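Local coordinates for galactose mutarotase-like protein (Clostridium acetobutylicum, PDB 3OS7), which probably binds carbohydrates and may interconvert the alpha and beta anomers of aldose sugars, at residues Glu11-Ile14 and His18-Ile21; Lys48-Leu53 and Lys271-Val276; Lys66-Val71 and Trp289-Asp294; Phe88-Lys93 and Phe321-Pro326. One frame throughout, in Å; residues are numbered along the deposited sequence.

Interaction 1. Residues Glu11-Ile14 and His18-Ile21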
loop_
_atom_site.group_PDB
_atom_site.type_symbol
_atom_site.label_atom_id
_atom_site.label_comp_id
_atom_site.label_asym_id
_atom_site.label_seq_id
_atom_site.Cartn_x
_atom_site.Cartn_y
_atom_site.Cartn_z
ATOM N N GLU A 11 1.122 12.053 -20.730
ATOM C CA GLU A 11 2.302 12.401 -19.989
ATOM C C GLU A 11 2.357 13.918 -19.972
ATOM O O GLU A 11 2.280 14.535 -21.015
ATOM C CB GLU A 11 3.505 11.843 -20.685
ATOM C CG GLU A 11 4.837 12.124 -20.059
ATOM C CD GLU A 11 5.940 11.308 -20.767
ATOM O OE1 GLU A 11 5.607 10.269 -21.374
ATOM O OE2 GLU A 11 7.120 11.675 -20.697
ATOM N N GLU A 12 2.486 14.502 -18.786
ATOM C CA GLU A 12 2.469 15.959 -18.646
ATOM C C GLU A 12 3.363 16.392 -17.486
ATOM O O GLU A 12 3.994 15.564 -16.851
ATOM C CB GLU A 12 1.031 16.455 -18.467
ATOM C CG GLU A 12 0.388 16.025 -17.186
ATOM C CD GLU A 12 -1.137 16.119 -17.216
ATOM O OE1 GLU A 12 -1.793 15.064 -17.252
ATOM O OE2 GLU A 12 -1.693 17.234 -17.200
ATOM N N ILE A 13 3.462 17.706 -17.257
ATOM C CA ILE A 13 4.359 18.246 -16.239
ATOM C C ILE A 13 3.529 18.606 -15.007
ATOM O O ILE A 13 2.449 19.156 -15.111
ATOM C CB ILE A 13 5.089 19.507 -16.725
ATOM C CG1 ILE A 13 5.969 19.197 -17.949
ATOM C CG2 ILE A 13 5.943 20.099 -15.623
ATOM C CD1 ILE A 13 6.887 18.000 -17.753
ATOM N N ILE A 14 4.051 18.298 -13.839
ATOM C CA ILE A 14 3.396 18.689 -12.568
ATOM C C ILE A 14 4.496 19.283 -11.682
ATOM O O ILE A 14 5.668 18.975 -11.850
ATOM C CB ILE A 14 2.696 17.451 -11.901
ATOM C CG1 ILE A 14 1.817 17.855 -10.713
ATOM C CG2 ILE A 14 3.705 16.449 -11.427
ATOM C CD1 ILE A 14 0.902 16.720 -10.222
ATOM N N HIS A 18 8.343 18.251 -13.117
ATOM C CA HIS A 18 8.265 16.785 -12.967
ATOM C C HIS A 18 7.278 16.149 -13.918
ATOM O O HIS A 18 6.208 16.659 -14.133
ATOM C CB HIS A 18 7.918 16.425 -11.534
ATOM C CG HIS A 18 8.900 16.954 -10.554
ATOM N ND1 HIS A 18 10.063 16.282 -10.234
ATOM C CD2 HIS A 18 8.912 18.101 -9.839
ATOM C CE1 HIS A 18 10.750 17.001 -9.362
ATOM N NE2 HIS A 18 10.067 18.103 -9.098
ATOM N N LYS A 19 7.669 15.028 -14.495
ATOM C CA LYS A 19 6.799 14.325 -15.394
ATOM C C LYS A 19 5.772 13.544 -14.565
ATOM O O LYS A 19 6.060 13.061 -13.454
ATOM C CB LYS A 19 7.608 13.439 -16.331
ATOM C CG LYS A 19 8.472 14.294 -17.307
ATOM C CD LYS A 19 9.262 13.443 -18.303
ATOM C CE LYS A 19 10.709 13.893 -18.429
ATOM N NZ LYS A 19 11.561 12.728 -18.827
ATOM N N CYS A 20 4.543 13.499 -15.043
ATOM C CA CYS A 20 3.556 12.641 -14.409
ATOM C C CYS A 20 2.775 11.998 -15.539
ATOM O O CYS A 20 2.834 12.478 -16.689
ATOM C CB CYS A 20 2.676 13.438 -13.473
ATOM S SG CYS A 20 1.507 14.587 -14.226
ATOM N N ILE A 21 2.121 10.884 -15.242
ATOM C CA ILE A 21 1.242 10.232 -16.200
ATOM C C ILE A 21 -0.176 10.201 -15.664
ATOM O O ILE A 21 -0.429 9.655 -14.570
ATOM C CB ILE A 21 1.702 8.771 -16.540
ATOM C CG1 ILE A 21 3.178 8.680 -16.949
ATOM C CG2 ILE A 21 0.762 8.161 -17.601
ATOM C CD1 ILE A 21 3.509 9.286 -18.277
#

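Interaction 2. Residues Lys48-Leu53 and Lys271-Val276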
loop_
_atom_site.group_PDB
_atom_site.type_symbol
_atom_site.label_atom_id
_atom_site.label_comp_id
_atom_site.label_asym_id
_atom_site.label_seq_id
_atom_site.Cartn_x
_atom_site.Cartn_y
_atom_site.Cartn_z
ATOM N N LYS A 48 -19.299 9.592 -11.040
ATOM C CA LYS A 48 -19.897 9.193 -9.764
ATOM C C LYS A 48 -19.569 10.178 -8.652
ATOM O O LYS A 48 -20.132 10.096 -7.573
ATOM C CB LYS A 48 -19.445 7.787 -9.373
ATOM C CG LYS A 48 -19.967 6.698 -10.286
ATOM C CD LYS A 48 -19.601 5.336 -9.732
ATOM C CE LYS A 48 -20.050 4.206 -10.654
ATOM N NZ LYS A 48 -19.865 2.869 -9.990
ATOM N N GLY A 49 -18.651 11.099 -8.915
ATOM C CA GLY A 49 -18.207 12.047 -7.921
ATOM C C GLY A 49 -17.352 11.427 -6.822
ATOM O O GLY A 49 -17.328 11.934 -5.693
ATOM N N VAL A 50 -16.655 10.338 -7.137
ATOM C CA VAL A 50 -15.895 9.602 -6.122
ATOM C C VAL A 50 -14.418 9.816 -6.387
ATOM O O VAL A 50 -13.972 9.705 -7.549
ATOM C CB VAL A 50 -16.220 8.109 -6.121
ATOM C CG1 VAL A 50 -15.254 7.335 -5.217
ATOM C CG2 VAL A 50 -17.681 7.878 -5.691
ATOM N N THR A 51 -13.673 10.171 -5.336
ATOM C CA THR A 51 -12.222 10.197 -5.402
ATOM C C THR A 51 -11.688 9.312 -4.271
ATOM O O THR A 51 -11.871 9.596 -3.085
ATOM C CB THR A 51 -11.605 11.622 -5.402
ATOM O OG1 THR A 51 -10.179 11.509 -5.353
ATOM C CG2 THR A 51 -12.083 12.460 -4.241
ATOM N N ILE A 52 -11.043 8.225 -4.660
ATOM C CA ILE A 52 -10.678 7.162 -3.702
ATOM C C ILE A 52 -9.436 7.469 -2.862
ATOM O O ILE A 52 -9.423 7.252 -1.654
ATOM C CB ILE A 52 -10.449 5.844 -4.434
ATOM C CG1 ILE A 52 -11.743 5.378 -5.102
ATOM C CG2 ILE A 52 -9.854 4.775 -3.475
ATOM C CD1 ILE A 52 -11.572 4.098 -5.936
ATOM N N LEU A 53 -8.376 7.907 -3.510
ATOM C CA LEU A 53 -7.064 8.027 -2.870
ATOM C C LEU A 53 -6.794 9.458 -2.422
ATOM O O LEU A 53 -7.105 10.419 -3.136
ATOM C CB LEU A 53 -5.915 7.609 -3.814
ATOM C CG LEU A 53 -5.926 6.147 -4.263
ATOM C CD1 LEU A 53 -4.966 5.870 -5.428
ATOM C CD2 LEU A 53 -5.693 5.205 -3.049
ATOM N N LYS A 271 -24.591 7.562 0.802
ATOM C CA LYS A 271 -24.480 7.743 -0.653
ATOM C C LYS A 271 -24.609 6.433 -1.439
ATOM O O LYS A 271 -24.378 6.401 -2.640
ATOM C CB LYS A 271 -23.150 8.429 -0.960
ATOM C CG LYS A 271 -23.037 9.810 -0.348
ATOM C CD LYS A 271 -24.039 10.754 -1.022
ATOM C CE LYS A 271 -23.879 12.195 -0.582
ATOM N NZ LYS A 271 -24.789 13.067 -1.402
ATOM N N ASN A 272 -24.991 5.357 -0.757
ATOM C CA ASN A 272 -25.138 4.032 -1.368
ATOM C C ASN A 272 -23.930 3.573 -2.202
ATOM O O ASN A 272 -24.093 2.897 -3.226
ATOM C CB ASN A 272 -26.406 3.914 -2.239
ATOM C CG ASN A 272 -26.865 2.458 -2.368
ATOM O OD1 ASN A 272 -27.133 1.815 -1.359
ATOM N ND2 ASN A 272 -26.901 1.923 -3.587
ATOM N N THR A 273 -22.748 3.924 -1.735
ATOM C CA THR A 273 -21.499 3.618 -2.431
ATOM C C THR A 273 -20.466 2.979 -1.507
ATOM O O THR A 273 -20.284 3.397 -0.372
ATOM C CB THR A 273 -20.896 4.931 -2.996
ATOM O OG1 THR A 273 -21.907 5.633 -3.726
ATOM C CG2 THR A 273 -19.688 4.666 -3.918
ATOM N N ARG A 274 -19.743 1.988 -2.051
ATOM C CA ARG A 274 -18.684 1.273 -1.346
ATOM C C ARG A 274 -17.398 1.388 -2.170
ATOM O O ARG A 274 -17.435 1.167 -3.384
ATOM C CB ARG A 274 -19.065 -0.207 -1.222
ATOM C CG ARG A 274 -18.028 -1.025 -0.561
ATOM C CD ARG A 274 -18.361 -2.487 -0.554
ATOM N NE ARG A 274 -19.553 -2.749 0.231
ATOM C CZ ARG A 274 -20.722 -3.136 -0.243
ATOM N NH1 ARG A 274 -20.901 -3.305 -1.537
ATOM N NH2 ARG A 274 -21.746 -3.312 0.605
ATOM N N VAL A 275 -16.288 1.735 -1.516
ATOM C CA VAL A 275 -14.956 1.649 -2.115
ATOM C C VAL A 275 -14.344 0.326 -1.685
ATOM O O VAL A 275 -14.372 -0.016 -0.509
ATOM C CB VAL A 275 -14.040 2.817 -1.694
ATOM C CG1 VAL A 275 -12.589 2.531 -2.089
ATOM C CG2 VAL A 275 -14.549 4.145 -2.342
ATOM N N VAL A 276 -13.875 -0.450 -2.653
ATOM C CA VAL A 276 -13.348 -1.788 -2.375
ATOM C C VAL A 276 -11.853 -1.861 -2.675
ATOM O O VAL A 276 -11.401 -1.437 -3.752
ATOM C CB VAL A 276 -14.079 -2.868 -3.211
ATOM C CG1 VAL A 276 -13.534 -4.256 -2.869
ATOM C CG2 VAL A 276 -15.602 -2.819 -2.999
#

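Interaction 3. Residues Lys66-Val71 and Trp289-Asp294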
loop_
_atom_site.group_PDB
_atom_site.type_symbol
_atom_site.label_atom_id
_atom_site.label_comp_id
_atom_site.label_asym_id
_atom_site.label_seq_id
_atom_site.Cartn_x
_atom_site.Cartn_y
_atom_site.Cartn_z
ATOM N N LYS A 66 7.773 14.731 -1.448
ATOM C CA LYS A 66 8.865 13.760 -1.579
ATOM C C LYS A 66 9.406 13.310 -0.227
ATOM O O LYS A 66 9.827 12.160 -0.074
ATOM C CB LYS A 66 9.999 14.323 -2.427
ATOM C CG LYS A 66 11.259 13.441 -2.486
ATOM C CD LYS A 66 12.299 13.970 -3.472
ATOM C CE LYS A 66 13.090 15.156 -2.910
ATOM N NZ LYS A 66 14.086 15.715 -3.896
ATOM N N ASN A 67 9.391 14.214 0.746
ATOM C CA ASN A 67 9.875 13.892 2.086
ATOM C C ASN A 67 8.917 13.061 2.935
ATOM O O ASN A 67 9.359 12.393 3.870
ATOM C CB ASN A 67 10.218 15.170 2.825
ATOM C CG ASN A 67 11.534 15.742 2.380
ATOM O OD1 ASN A 67 12.411 15.014 1.874
ATOM N ND2 ASN A 67 11.693 17.038 2.567
ATOM N N ARG A 68 7.631 13.078 2.597
ATOM C CA ARG A 68 6.616 12.274 3.319
ATOM C C ARG A 68 5.506 11.817 2.360
ATOM O O ARG A 68 4.358 12.233 2.442
ATOM C CB ARG A 68 6.040 13.073 4.476
ATOM C CG ARG A 68 5.386 12.205 5.525
ATOM C CD ARG A 68 4.472 13.031 6.378
ATOM N NE ARG A 68 3.900 12.241 7.465
ATOM C CZ ARG A 68 2.953 12.690 8.272
ATOM N NH1 ARG A 68 2.465 13.903 8.100
ATOM N NH2 ARG A 68 2.467 11.910 9.216
ATOM N N PRO A 69 5.852 10.930 1.429
ATOM C CA PRO A 69 4.849 10.529 0.434
ATOM C C PRO A 69 3.896 9.470 0.966
ATOM O O PRO A 69 2.818 9.215 0.372
ATOM C CB PRO A 69 5.717 9.981 -0.704
ATOM C CG PRO A 69 6.885 9.414 -0.012
ATOM C CD PRO A 69 7.177 10.388 1.108
ATOM N N GLN A 70 4.269 8.859 2.091
ATOM C CA GLN A 70 3.502 7.741 2.595
ATOM C C GLN A 70 2.085 8.060 3.099
ATOM O O GLN A 70 1.324 7.134 3.362
ATOM C CB GLN A 70 4.260 7.009 3.700
ATOM C CG GLN A 70 4.539 7.816 4.948
ATOM C CD GLN A 70 5.864 8.478 4.883
ATOM O OE1 GLN A 70 6.373 8.722 3.801
ATOM N NE2 GLN A 70 6.439 8.809 6.046
ATOM N N VAL A 71 1.752 9.339 3.268
ATOM C CA VAL A 71 0.400 9.756 3.657
ATOM C C VAL A 71 -0.497 10.168 2.482
ATOM O O VAL A 71 -1.570 10.708 2.692
ATOM C CB VAL A 71 0.450 10.844 4.726
ATOM C CG1 VAL A 71 1.124 10.281 5.935
ATOM C CG2 VAL A 71 1.131 12.144 4.220
ATOM N N TRP A 289 -4.242 2.566 10.195
ATOM C CA TRP A 289 -3.769 3.722 10.932
ATOM C C TRP A 289 -4.496 4.938 10.376
ATOM O O TRP A 289 -4.399 5.201 9.181
ATOM C CB TRP A 289 -2.265 3.878 10.756
ATOM C CG TRP A 289 -1.696 5.162 11.299
ATOM C CD1 TRP A 289 -1.481 5.478 12.607
ATOM C CD2 TRP A 289 -1.229 6.294 10.529
ATOM N NE1 TRP A 289 -0.917 6.740 12.703
ATOM C CE2 TRP A 289 -0.752 7.252 11.441
ATOM C CE3 TRP A 289 -1.198 6.594 9.153
ATOM C CZ2 TRP A 289 -0.235 8.488 11.024
ATOM C CZ3 TRP A 289 -0.689 7.817 8.749
ATOM C CH2 TRP A 289 -0.224 8.747 9.681
ATOM N N ASN A 290 -5.228 5.655 11.221
ATOM C CA ASN A 290 -6.038 6.773 10.723
ATOM C C ASN A 290 -5.506 8.169 11.108
ATOM O O ASN A 290 -6.257 9.120 11.008
ATOM C CB ASN A 290 -7.489 6.633 11.167
ATOM C CG ASN A 290 -7.660 6.764 12.680
ATOM O OD1 ASN A 290 -6.671 6.872 13.415
ATOM N ND2 ASN A 290 -8.918 6.739 13.151
ATOM N N ASP A 291 -4.243 8.256 11.555
ATOM C CA ASP A 291 -3.602 9.525 11.879
ATOM C C ASP A 291 -4.484 10.368 12.819
ATOM O O ASP A 291 -4.766 11.513 12.527
ATOM C CB ASP A 291 -3.288 10.294 10.586
ATOM C CG ASP A 291 -2.236 11.400 10.781
ATOM O OD1 ASP A 291 -1.788 11.624 11.928
ATOM O OD2 ASP A 291 -1.853 12.052 9.774
HETATM N N MSE A 292 -4.930 9.742 13.915
HETATM C CA MSE A 292 -5.812 10.317 14.940
HETATM C C MSE A 292 -7.297 10.385 14.558
HETATM O O MSE A 292 -8.123 10.602 15.429
HETATM C CB MSE A 292 -5.330 11.698 15.416
HETATM C CG MSE A 292 -3.893 11.773 15.866
HETATM SE SE MSE A 292 -3.417 10.420 17.191
HETATM C CE MSE A 292 -4.266 11.199 18.780
ATOM N N GLY A 293 -7.628 10.164 13.284
ATOM C CA GLY A 293 -9.006 10.133 12.793
ATOM C C GLY A 293 -9.644 11.492 12.533
ATOM O O GLY A 293 -10.847 11.593 12.300
ATOM N N ASP A 294 -8.845 12.543 12.561
ATOM C CA ASP A 294 -9.395 13.903 12.439
ATOM C C ASP A 294 -8.898 14.623 11.188
ATOM O O ASP A 294 -9.043 15.835 11.073
ATOM C CB ASP A 294 -9.072 14.708 13.708
ATOM C CG ASP A 294 -7.593 14.880 13.931
ATOM O OD1 ASP A 294 -6.766 14.202 13.257
ATOM O OD2 ASP A 294 -7.243 15.696 14.803
HETATM O O HOH W 1 0.890 12.630 11.692
HETATM O O HOH W 2 -0.544 14.232 8.873
#

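Interaction 4. Residues Phe88-Lys93 and Phe321-Pro326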
loop_
_atom_site.group_PDB
_atom_site.type_symbol
_atom_site.label_atom_id
_atom_site.label_comp_id
_atom_site.label_asym_id
_atom_site.label_seq_id
_atom_site.Cartn_x
_atom_site.Cartn_y
_atom_site.Cartn_z
ATOM N N PHE A 88 18.747 -7.189 11.316
ATOM C CA PHE A 88 18.256 -8.581 11.367
ATOM C C PHE A 88 19.329 -9.450 10.746
ATOM O O PHE A 88 20.232 -8.945 10.096
ATOM C CB PHE A 88 16.906 -8.782 10.651
ATOM C CG PHE A 88 16.936 -8.564 9.149
ATOM C CD1 PHE A 88 16.703 -7.313 8.611
ATOM C CD2 PHE A 88 17.199 -9.611 8.270
ATOM C CE1 PHE A 88 16.693 -7.116 7.249
ATOM C CE2 PHE A 88 17.205 -9.414 6.901
ATOM C CZ PHE A 88 16.965 -8.161 6.389
ATOM N N LYS A 89 19.207 -10.750 10.949
ATOM C CA LYS A 89 20.094 -11.728 10.334
ATOM C C LYS A 89 19.352 -12.622 9.341
ATOM O O LYS A 89 18.168 -12.949 9.521
ATOM C CB LYS A 89 20.747 -12.587 11.426
ATOM C CG LYS A 89 21.642 -11.777 12.311
ATOM C CD LYS A 89 22.486 -12.588 13.218
ATOM C CE LYS A 89 23.688 -13.148 12.497
ATOM N NZ LYS A 89 24.341 -14.062 13.421
ATOM N N LEU A 90 20.074 -13.045 8.319
ATOM C CA LEU A 90 19.613 -14.125 7.450
ATOM C C LEU A 90 20.772 -15.109 7.360
ATOM O O LEU A 90 21.832 -14.794 6.824
ATOM C CB LEU A 90 19.181 -13.599 6.078
ATOM C CG LEU A 90 18.613 -14.641 5.116
ATOM C CD1 LEU A 90 17.292 -15.193 5.678
ATOM C CD2 LEU A 90 18.426 -14.101 3.701
ATOM N N GLY A 91 20.586 -16.289 7.948
ATOM C CA GLY A 91 21.684 -17.209 8.088
ATOM C C GLY A 91 22.799 -16.536 8.879
ATOM O O GLY A 91 22.555 -15.915 9.910
ATOM N N ASP A 92 24.006 -16.591 8.372
ATOM C CA ASP A 92 25.111 -15.974 9.101
ATOM C C ASP A 92 25.382 -14.553 8.652
ATOM O O ASP A 92 26.394 -13.980 9.074
ATOM C CB ASP A 92 26.366 -16.834 8.989
ATOM C CG ASP A 92 26.809 -17.044 7.545
ATOM O OD1 ASP A 92 26.421 -16.241 6.665
ATOM O OD2 ASP A 92 27.546 -18.021 7.294
ATOM N N LYS A 93 24.487 -13.964 7.841
ATOM C CA LYS A 93 24.642 -12.577 7.368
ATOM C C LYS A 93 23.857 -11.601 8.231
ATOM O O LYS A 93 22.713 -11.870 8.565
ATOM C CB LYS A 93 24.161 -12.442 5.926
ATOM C CG LYS A 93 24.879 -13.325 4.957
ATOM N N PHE A 321 7.542 -13.968 6.416
ATOM C CA PHE A 321 8.851 -13.580 5.952
ATOM C C PHE A 321 9.252 -14.548 4.853
ATOM O O PHE A 321 9.025 -15.749 4.972
ATOM C CB PHE A 321 9.848 -13.636 7.096
ATOM C CG PHE A 321 11.229 -13.281 6.692
ATOM C CD1 PHE A 321 11.512 -12.017 6.245
ATOM C CD2 PHE A 321 12.250 -14.228 6.728
ATOM C CE1 PHE A 321 12.818 -11.678 5.848
ATOM C CE2 PHE A 321 13.544 -13.884 6.367
ATOM C CZ PHE A 321 13.816 -12.600 5.933
ATOM N N LYS A 322 9.822 -14.012 3.789
ATOM C CA LYS A 322 10.204 -14.777 2.615
ATOM C C LYS A 322 11.588 -14.331 2.181
ATOM O O LYS A 322 12.104 -13.278 2.569
ATOM C CB LYS A 322 9.199 -14.540 1.457
ATOM C CG LYS A 322 7.796 -15.077 1.702
ATOM C CD LYS A 322 6.875 -14.931 0.495
ATOM C CE LYS A 322 6.729 -16.239 -0.257
ATOM N NZ LYS A 322 8.035 -16.810 -0.665
ATOM N N THR A 323 12.213 -15.164 1.371
ATOM C CA THR A 323 13.413 -14.737 0.694
ATOM C C THR A 323 13.254 -15.107 -0.771
ATOM O O THR A 323 12.445 -15.986 -1.123
ATOM C CB THR A 323 14.636 -15.410 1.280
ATOM O OG1 THR A 323 14.541 -16.813 1.065
ATOM C CG2 THR A 323 14.734 -15.137 2.778
ATOM N N LEU A 324 13.980 -14.404 -1.627
ATOM C CA LEU A 324 14.044 -14.730 -3.033
ATOM C C LEU A 324 15.431 -15.281 -3.385
ATOM O O LEU A 324 16.453 -14.706 -3.042
ATOM C CB LEU A 324 13.761 -13.498 -3.880
ATOM C CG LEU A 324 12.347 -12.935 -3.866
ATOM C CD1 LEU A 324 12.301 -11.693 -4.756
ATOM C CD2 LEU A 324 11.391 -14.006 -4.351
ATOM N N LYS A 325 15.439 -16.424 -4.056
ATOM C CA LYS A 325 16.667 -16.975 -4.592
ATOM C C LYS A 325 17.082 -16.105 -5.805
ATOM O O LYS A 325 16.296 -15.271 -6.298
ATOM C CB LYS A 325 16.443 -18.466 -4.942
ATOM C CG LYS A 325 16.197 -19.367 -3.727
ATOM C CD LYS A 325 16.078 -20.839 -4.162
ATOM C CE LYS A 325 15.948 -21.810 -2.981
ATOM N NZ LYS A 325 14.618 -21.712 -2.304
ATOM N N PRO A 326 18.327 -16.254 -6.277
ATOM C CA PRO A 326 18.795 -15.489 -7.431
ATOM C C PRO A 326 17.890 -15.656 -8.637
ATOM O O PRO A 326 17.542 -16.791 -8.998
ATOM C CB PRO A 326 20.226 -16.028 -7.654
ATOM C CG PRO A 326 20.648 -16.412 -6.265
ATOM C CD PRO A 326 19.424 -17.026 -5.660
#

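Interaction 1. Residues Glu11-Ile14 and His18-Ile21
The beta hairpin of strands 8-14 and 18-25 is stitched by two antiparallel hydrogen-bonded pairs, E12 with C20 and I14 with H18, each giving and taking one bond. The I14 N to H18 O bond is short at 2.7 Å. H18 N returns to I14 O at 3.0 Å through a more bent N-H angle of 147°. I13 with K19 is the non-hydrogen-bonded pair between them, and E11 with I21 is the next one, beyond E12 and C20.

C20 SG packs against the aliphatic CG of E12 at 3.5 Å. Both groups stand between the backbone N and the carbonyl carbon of their own residue (chi1 70° for C20, 67° for E12), which sets sulfur and methylene against each other. Beside them I14 CG2 meets C20 CB at 3.8 Å, extending the apolar patch. Such a hairpin, with three residues between its strands, opens the five-stranded antiparallel sheet at one edge. Strand 28-33 follows next, its L31 and I33 packing on C20.

On the E11 face, the methylene chain of E11 crosses the tip of I21, CB to CD1 at 3.5 Å. E11 and K19 lie alongside, pointing the same way. Their charged atoms stay 4.9 Å apart (E11 OE2 to K19 NZ), and the carboxylate of E11 pairs instead with K122. E12 has its own salt bridge to R22. The ring of H18 turns an edge to I14 O, gives ND1 to a hydrogen bond with D35 and stacks on F62.

Interaction 2. Residues Lys48-Leu53 and Lys271-Val276
I52 and V275 form the tight part of this buried contact, two branched side chains meeting methyl to methyl. I52 CG2 touches V275 CG1 at 3.8 Å, while I52 CG1 lies 4.1 Å from V275 CG2. With I52 CG2 and V275 CG1 each set opposite the backbone N of its own residue, both branches of V275 find a partner on the same isoleucine.

Packing slackens toward V50. Its CG1 is 4.4 Å from V275 CG2, and its CG2 slides past T273 CG2 at 4.2 Å, the two side chains running in opposite directions. F192 covers both V50 and V275, and I338 of strand 329-340 touches V50 and T273, so this looser end is also closed in by the protein. The contact illustrates how a beta-sandwich of the galactose mutarotase family is filled: strand 50-51, at the margin of the five-stranded sheet, and I52 just after it lie over strand 273-279, joined to it by apolar side chains rather than by backbone pairing.

Farther out K48, G49, K271 and N272 are exposed. G49 and N272 are the positive-phi first residues (71° and 50°) of two G1 beta bulges, whose second residues, V50 and T273, are buried in the contact. T273 OG1 is tied back to K271 O at 2.8 Å, its donor well above the carbonyl plane, leaving CG2 for V50. On the outward side R274 makes salt bridges with E267 and E339, and T51 points away from strand 273-279, its carbonyl accepting a hydrogen bond from N189.

Interaction 3. Residues Lys66-Val71 and Trp289-Asp294
The guanidinium of R68 and the indole of W289 approach obliquely, their planes 63° apart. V71 CG1 lies 3.6 Å above one face of the guanidinium, offset toward the rim, and the same methyl reaches the edge of the indole, 4.2 Å from W289 CZ3. R68 NH2 comes to that edge as well, 4.2 Å from W289 CH2. Over the centre of one indole face sits the backbone N of D291, two residues on in the chain.

R68 reaches across because its chain is extended from CG to NE, with CG anti to the backbone N (chi1 -160°). Even so, NH2 stops 4.4 Å from D291 OD2, beyond a salt bridge. Two waters fill the interval: one accepts from R68 NH2 and donates to D291 OD1 at 2.9 Å, the other accepts from R68 NH1 and donates to D291 OD2 at 2.7 Å. Opposite charges are thus linked through a pair of bridges. Y297 OH also hydrogen-bonds D291 OD2.

A bound tartrate, probably from the crystallisation liquor, hydrogen-bonds R68 NH2 and Q70 NE2. R68 in turn meets W289, at the end of strand 285-289, and is linked through water to D291; this is consistent with a carbohydrate-binding pocket, as expected for an aldose 1-epimerase-like protein.

Interaction 4. Residues Phe88-Lys93 and Phe321-Pro326
L90 N donates to K93 O at 2.9 Å, and K93 N returns a bond to L90 O at 3.0 Å; the second of these closes a type II' beta turn with L90 at its first position. The L90 side chain points toward residues 321-326, and across the contact the link is apolar. L90 and T323 reach toward each other tip to tip, T323 CG2 lying 3.9 Å from L90 CD1 and equally far from L90 CD2, a methyl seated against the fork of the leucine. T323 can offer that methyl because its OG1 occupies the place between the backbone N and the carbonyl carbon (chi1 64°), where it hydrogen-bonds E177. L90 CD1 also comes to the edge of the F321 ring, near its plane, 4.0 Å from CE2.

G91, with phi 58°, takes the second position of the turn, as type II' geometry favours. The contact joins the tip of the hairpin of strands 82-90 and 93-96 to strand 322-324, which pairs with strand 178-189. Around it R316 of helix 316-319 touches all three contacting side chains, P179 of strand 178-189 touches L90, and P310 packs against F321.

Overall arrangement
Interaction 1 closes along the chain before the others open; the remaining three cross one another, their first segments lying between residues 48 and 93 and their second between 271 and 326, so they tie early chain to late chain. Interactions 1 and 2 share the five-stranded sheet, at its two outermost strands, with centres 26 Å apart. Interaction 3 lies closest to the middle of the molecule, about 20 Å from interaction 2 and 30 Å from interaction 4, centre to centre. Interactions 2 and 4 stand 41 Å apart on opposite sides of the chain's centre. The bound tartrate and possible sugar pocket of interaction 3 are thus central, with the other contacts farther out in the beta-rich fold.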